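Local coordinates for protein LYND (Lyngbya aestuarii, PDB 4V1T) that probably acts as an ATP-dependent YcaO cyclodehydratase that turns residues of a precursor peptide into azoline heterocycles, at residues W559-R564 and G747-V752. Numbering follows the deposited sequence.
Sequences WYNRLR and GRLYDV
N561, near the C-terminal end of helix 538-561, reaches across to L749 in the first turn of helix 748-755 and holds it by a side chain-to-backbone hydrogen bond. From CB the N561 side chain swings CG to the side of its own backbone N, opposite the carbonyl carbon (chi1 -65°), which carries the amide toward helix 748-755, where it divides the work between two atoms. ND2 donates to the carbonyl O of L749 over 3.1 Å; the bond is nearly straight, with an N-H...O angle of 166°, and the acceptor lies almost in the amide plane. A further bond from ND2 runs back to L557 O, one turn earlier in its own helix. OD1 takes a hydrogen from a water 3.0 Å away, and this water gives another to Y750 O, so both sides of the amide are tied to consecutive carbonyls of the second helix and the flip of the group is fixed. A leucine in place of N561 would probably leave L749 O without its direct donor and the bridging water without its link to helix 538-561. Just beyond N561 the YcaO-domain helix closes in a Schellman motif, in which R562, with positive phi, is the C-prime residue and its N makes a weak bond to W559 O. Beside the polar bridge, L749 supplies the apolar part: its side chain extends away from the backbone N (chi1 -174°), and this brings methyl CD1 against Y560 CB at 4.1 Å. The same leucine side chain also rests on A556. Farther out, the Y560 ring turns from L749 toward F744, and its hydroxyl bonds to F740 O. Next to L749, R748 NH2 forms salt bridges to D553, on helix 538-561, and to D600, beyond it.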
ATOM      1  N   TRP B 559     -22.562 -32.447 -12.932  1.00 55.77           N
ATOM      2  CA  TRP B 559     -23.495 -32.207 -11.840  1.00 51.74           C
ATOM      3  C   TRP B 559     -24.907 -32.726 -12.105  1.00 48.19           C
ATOM      4  O   TRP B 559     -25.510 -33.380 -11.256  1.00 40.38           O
ATOM      5  CB  TRP B 559     -23.562 -30.710 -11.540  1.00 46.42           C
ATOM      6  CG  TRP B 559     -24.473 -30.378 -10.411  1.00 36.77           C
ATOM      7  CD1 TRP B 559     -25.794 -30.042 -10.497  1.00 40.48           C
ATOM      8  CD2 TRP B 559     -24.143 -30.357  -9.024  1.00 40.76           C
ATOM      9  NE1 TRP B 559     -26.304 -29.807  -9.248  1.00 50.54           N
ATOM     10  CE2 TRP B 559     -25.310 -29.993  -8.325  1.00 52.68           C
ATOM     11  CE3 TRP B 559     -22.970 -30.601  -8.301  1.00 46.80           C
ATOM     12  CZ2 TRP B 559     -25.340 -29.879  -6.942  1.00 49.28           C
ATOM     13  CZ3 TRP B 559     -23.002 -30.488  -6.928  1.00 48.50           C
ATOM     14  CH2 TRP B 559     -24.181 -30.131  -6.260  1.00 45.42           C
ATOM     15  N   TYR B 560     -25.444 -32.420 -13.278  1.00 45.06           N
ATOM     16  CA  TYR B 560     -26.849 -32.692 -13.550  1.00 46.26           C
ATOM     17  C   TYR B 560     -27.087 -34.111 -14.049  1.00 40.23           C
ATOM     18  O   TYR B 560     -28.181 -34.650 -13.878  1.00 50.76           O
ATOM     19  CB  TYR B 560     -27.401 -31.658 -14.535  1.00 46.37           C
ATOM     20  CG  TYR B 560     -27.483 -30.297 -13.902  1.00 42.75           C
ATOM     21  CD1 TYR B 560     -28.486 -29.989 -12.976  1.00 38.27           C
ATOM     22  CD2 TYR B 560     -26.521 -29.326 -14.173  1.00 44.53           C
ATOM     23  CE1 TYR B 560     -28.535 -28.747 -12.369  1.00 52.06           C
ATOM     24  CE2 TYR B 560     -26.569 -28.089 -13.577  1.00 42.68           C
ATOM     25  CZ  TYR B 560     -27.570 -27.802 -12.675  1.00 49.48           C
ATOM     26  OH  TYR B 560     -27.592 -26.562 -12.085  1.00 44.34           O
ATOM     27  N   ASN B 561     -26.072 -34.723 -14.648  1.00 50.93           N
ATOM     28  CA  ASN B 561     -26.130 -36.153 -14.941  1.00 51.28           C
ATOM     29  C   ASN B 561     -25.672 -36.961 -13.726  1.00 51.69           C
ATOM     30  O   ASN B 561     -25.778 -38.176 -13.720  1.00 41.96           O
ATOM     31  CB  ASN B 561     -25.278 -36.502 -16.157  1.00 54.18           C
ATOM     32  CG  ASN B 561     -25.793 -35.867 -17.435  1.00 52.92           C
ATOM     33  OD1 ASN B 561     -26.749 -36.352 -18.043  1.00 50.66           O
ATOM     34  ND2 ASN B 561     -25.153 -34.786 -17.856  1.00 55.56           N
ATOM     35  N   ARG B 562     -25.169 -36.269 -12.704  1.00 45.67           N
ATOM     36  CA  ARG B 562     -24.661 -36.897 -11.491  1.00 50.11           C
ATOM     37  C   ARG B 562     -23.683 -38.013 -11.834  1.00 53.18           C
ATOM     38  O   ARG B 562     -23.827 -39.156 -11.405  1.00 55.75           O
ATOM     39  CB  ARG B 562     -25.812 -37.408 -10.624  1.00 48.97           C
ATOM     40  CG  ARG B 562     -26.615 -36.279  -9.989  1.00 43.44           C
ATOM     41  CD  ARG B 562     -27.743 -36.801  -9.117  1.00 41.84           C
ATOM     42  NE  ARG B 562     -28.944 -37.109  -9.889  1.00 52.38           N
ATOM     43  CZ  ARG B 562     -30.116 -37.435  -9.350  1.00 57.67           C
ATOM     44  NH1 ARG B 562     -30.244 -37.490  -8.034  1.00 62.18           N
ATOM     45  NH2 ARG B 562     -31.165 -37.688 -10.124  1.00 58.10           N
ATOM     46  N   LEU B 563     -22.681 -37.657 -12.622  1.00 50.43           N
ATOM     47  CA  LEU B 563     -21.707 -38.614 -13.104  1.00 43.20           C
ATOM     48  C   LEU B 563     -20.683 -38.946 -12.041  1.00 43.89           C
ATOM     49  O   LEU B 563     -20.337 -38.098 -11.226  1.00 44.77           O
ATOM     50  CB  LEU B 563     -21.001 -38.063 -14.347  1.00 49.26           C
ATOM     51  CG  LEU B 563     -21.914 -37.743 -15.536  1.00 49.26           C
ATOM     52  CD1 LEU B 563     -21.152 -37.001 -16.619  1.00 53.00           C
ATOM     53  CD2 LEU B 563     -22.530 -39.012 -16.095  1.00 49.64           C
ATOM     54  N   ARG B 564     -20.207 -40.188 -12.051  1.00 54.03           N
ATOM     55  CA  ARG B 564     -19.100 -40.597 -11.200  1.00 55.73           C
ATOM     56  C   ARG B 564     -17.790 -40.340 -11.941  1.00 54.00           C
ATOM     57  O   ARG B 564     -17.571 -40.888 -13.013  1.00 56.16           O
ATOM     58  CB  ARG B 564     -19.224 -42.076 -10.812  1.00 56.12           C
ATOM     59  CG  ARG B 564     -20.549 -42.457 -10.162  1.00 59.72           C
ATOM     60  CD  ARG B 564     -20.774 -41.787  -8.807  1.00 61.41           C
ATOM     61  NE  ARG B 564     -19.996 -42.424  -7.740  1.00 68.06           N
ATOM     62  CZ  ARG B 564     -18.809 -42.014  -7.297  1.00 78.95           C
ATOM     63  NH1 ARG B 564     -18.220 -40.945  -7.812  1.00 97.14           N
ATOM     64  NH2 ARG B 564     -18.197 -42.683  -6.323  1.00 78.66           N
ATOM     65  N   GLY B 747     -29.705 -30.737 -25.991  1.00 45.02           N
ATOM     66  CA  GLY B 747     -28.370 -30.429 -26.474  1.00 55.67           C
ATOM     67  C   GLY B 747     -27.256 -31.159 -25.737  1.00 53.16           C
ATOM     68  O   GLY B 747     -27.370 -32.330 -25.384  1.00 46.30           O
ATOM     69  N   ARG B 748     -26.172 -30.438 -25.506  1.00 43.77           N
ATOM     70  CA  ARG B 748     -24.955 -31.004 -24.955  1.00 44.51           C
ATOM     71  C   ARG B 748     -25.143 -31.655 -23.579  1.00 49.70           C
ATOM     72  O   ARG B 748     -24.487 -32.654 -23.262  1.00 52.53           O
ATOM     73  CB  ARG B 748     -23.879 -29.910 -24.858  1.00 41.51           C
ATOM     74  CG  ARG B 748     -23.368 -29.397 -26.192  1.00 41.76           C
ATOM     75  CD  ARG B 748     -22.320 -28.310 -26.013  1.00 47.68           C
ATOM     76  NE  ARG B 748     -21.272 -28.709 -25.079  1.00 50.55           N
ATOM     77  CZ  ARG B 748     -20.192 -29.412 -25.412  1.00 49.64           C
ATOM     78  NH1 ARG B 748     -19.998 -29.813 -26.663  1.00 43.47           N
ATOM     79  NH2 ARG B 748     -19.296 -29.719 -24.484  1.00 50.96           N
ATOM     80  N   LEU B 749     -26.023 -31.083 -22.766  1.00 40.89           N
ATOM     81  CA  LEU B 749     -26.255 -31.590 -21.415  1.00 51.73           C
ATOM     82  C   LEU B 749     -26.623 -33.072 -21.437  1.00 52.66           C
ATOM     83  O   LEU B 749     -26.178 -33.848 -20.591  1.00 41.37           O
ATOM     84  CB  LEU B 749     -27.354 -30.781 -20.726  1.00 48.15           C
ATOM     85  CG  LEU B 749     -27.595 -31.101 -19.251  1.00 49.28           C
ATOM     86  CD1 LEU B 749     -26.400 -30.705 -18.389  1.00 49.54           C
ATOM     87  CD2 LEU B 749     -28.850 -30.404 -18.765  1.00 52.91           C
ATOM     88  N   TYR B 750     -27.417 -33.459 -22.423  1.00 53.02           N
ATOM     89  CA  TYR B 750     -27.866 -34.842 -22.571  1.00 51.62           C
ATOM     90  C   TYR B 750     -26.902 -35.650 -23.434  1.00 55.09           C
ATOM     91  O   TYR B 750     -26.633 -36.819 -23.146  1.00 49.73           O
ATOM     92  CB  TYR B 750     -29.284 -34.880 -23.192  1.00 54.28           C
ATOM     93  CG  TYR B 750     -30.331 -34.128 -22.383  1.00 50.83           C
ATOM     94  CD1 TYR B 750     -31.054 -34.765 -21.386  1.00 68.85           C
ATOM     95  CD2 TYR B 750     -30.582 -32.780 -22.605  1.00 50.57           C
ATOM     96  CE1 TYR B 750     -32.000 -34.084 -20.638  1.00 70.00           C
ATOM     97  CE2 TYR B 750     -31.533 -32.093 -21.860  1.00 42.81           C
ATOM     98  CZ  TYR B 750     -32.228 -32.748 -20.876  1.00 55.18           C
ATOM     99  OH  TYR B 750     -33.165 -32.066 -20.143  1.00 55.47           O
ATOM    100  N   ASP B 751     -26.379 -35.020 -24.485  1.00 44.46           N
ATOM    101  CA  ASP B 751     -25.685 -35.742 -25.556  1.00 47.37           C
ATOM    102  C   ASP B 751     -24.206 -36.044 -25.273  1.00 57.16           C
ATOM    103  O   ASP B 751     -23.727 -37.135 -25.587  1.00 55.40           O
ATOM    104  CB  ASP B 751     -25.780 -34.951 -26.864  1.00 50.99           C
ATOM    105  CG  ASP B 751     -27.214 -34.767 -27.336  1.00 58.01           C
ATOM    106  OD1 ASP B 751     -28.148 -35.048 -26.556  1.00 57.22           O
ATOM    107  OD2 ASP B 751     -27.409 -34.328 -28.487  1.00 64.53           O
ATOM    108  N   VAL B 752     -23.479 -35.085 -24.707  1.00 56.66           N
ATOM    109  CA  VAL B 752     -22.029 -35.245 -24.565  1.00 47.42           C
ATOM    110  C   VAL B 752     -21.657 -36.508 -23.776  1.00 45.21           C
ATOM    111  O   VAL B 752     -20.773 -37.252 -24.205  1.00 49.89           O
ATOM    112  CB  VAL B 752     -21.375 -34.007 -23.908  1.00 48.79           C
ATOM    113  CG1 VAL B 752     -19.882 -34.244 -23.657  1.00 44.79           C
ATOM    114  CG2 VAL B 752     -21.577 -32.787 -24.793  1.00 58.67           C
TER
HETATM  115  O   HOH W   1     -27.610 -37.769 -20.489  1.00 53.58           O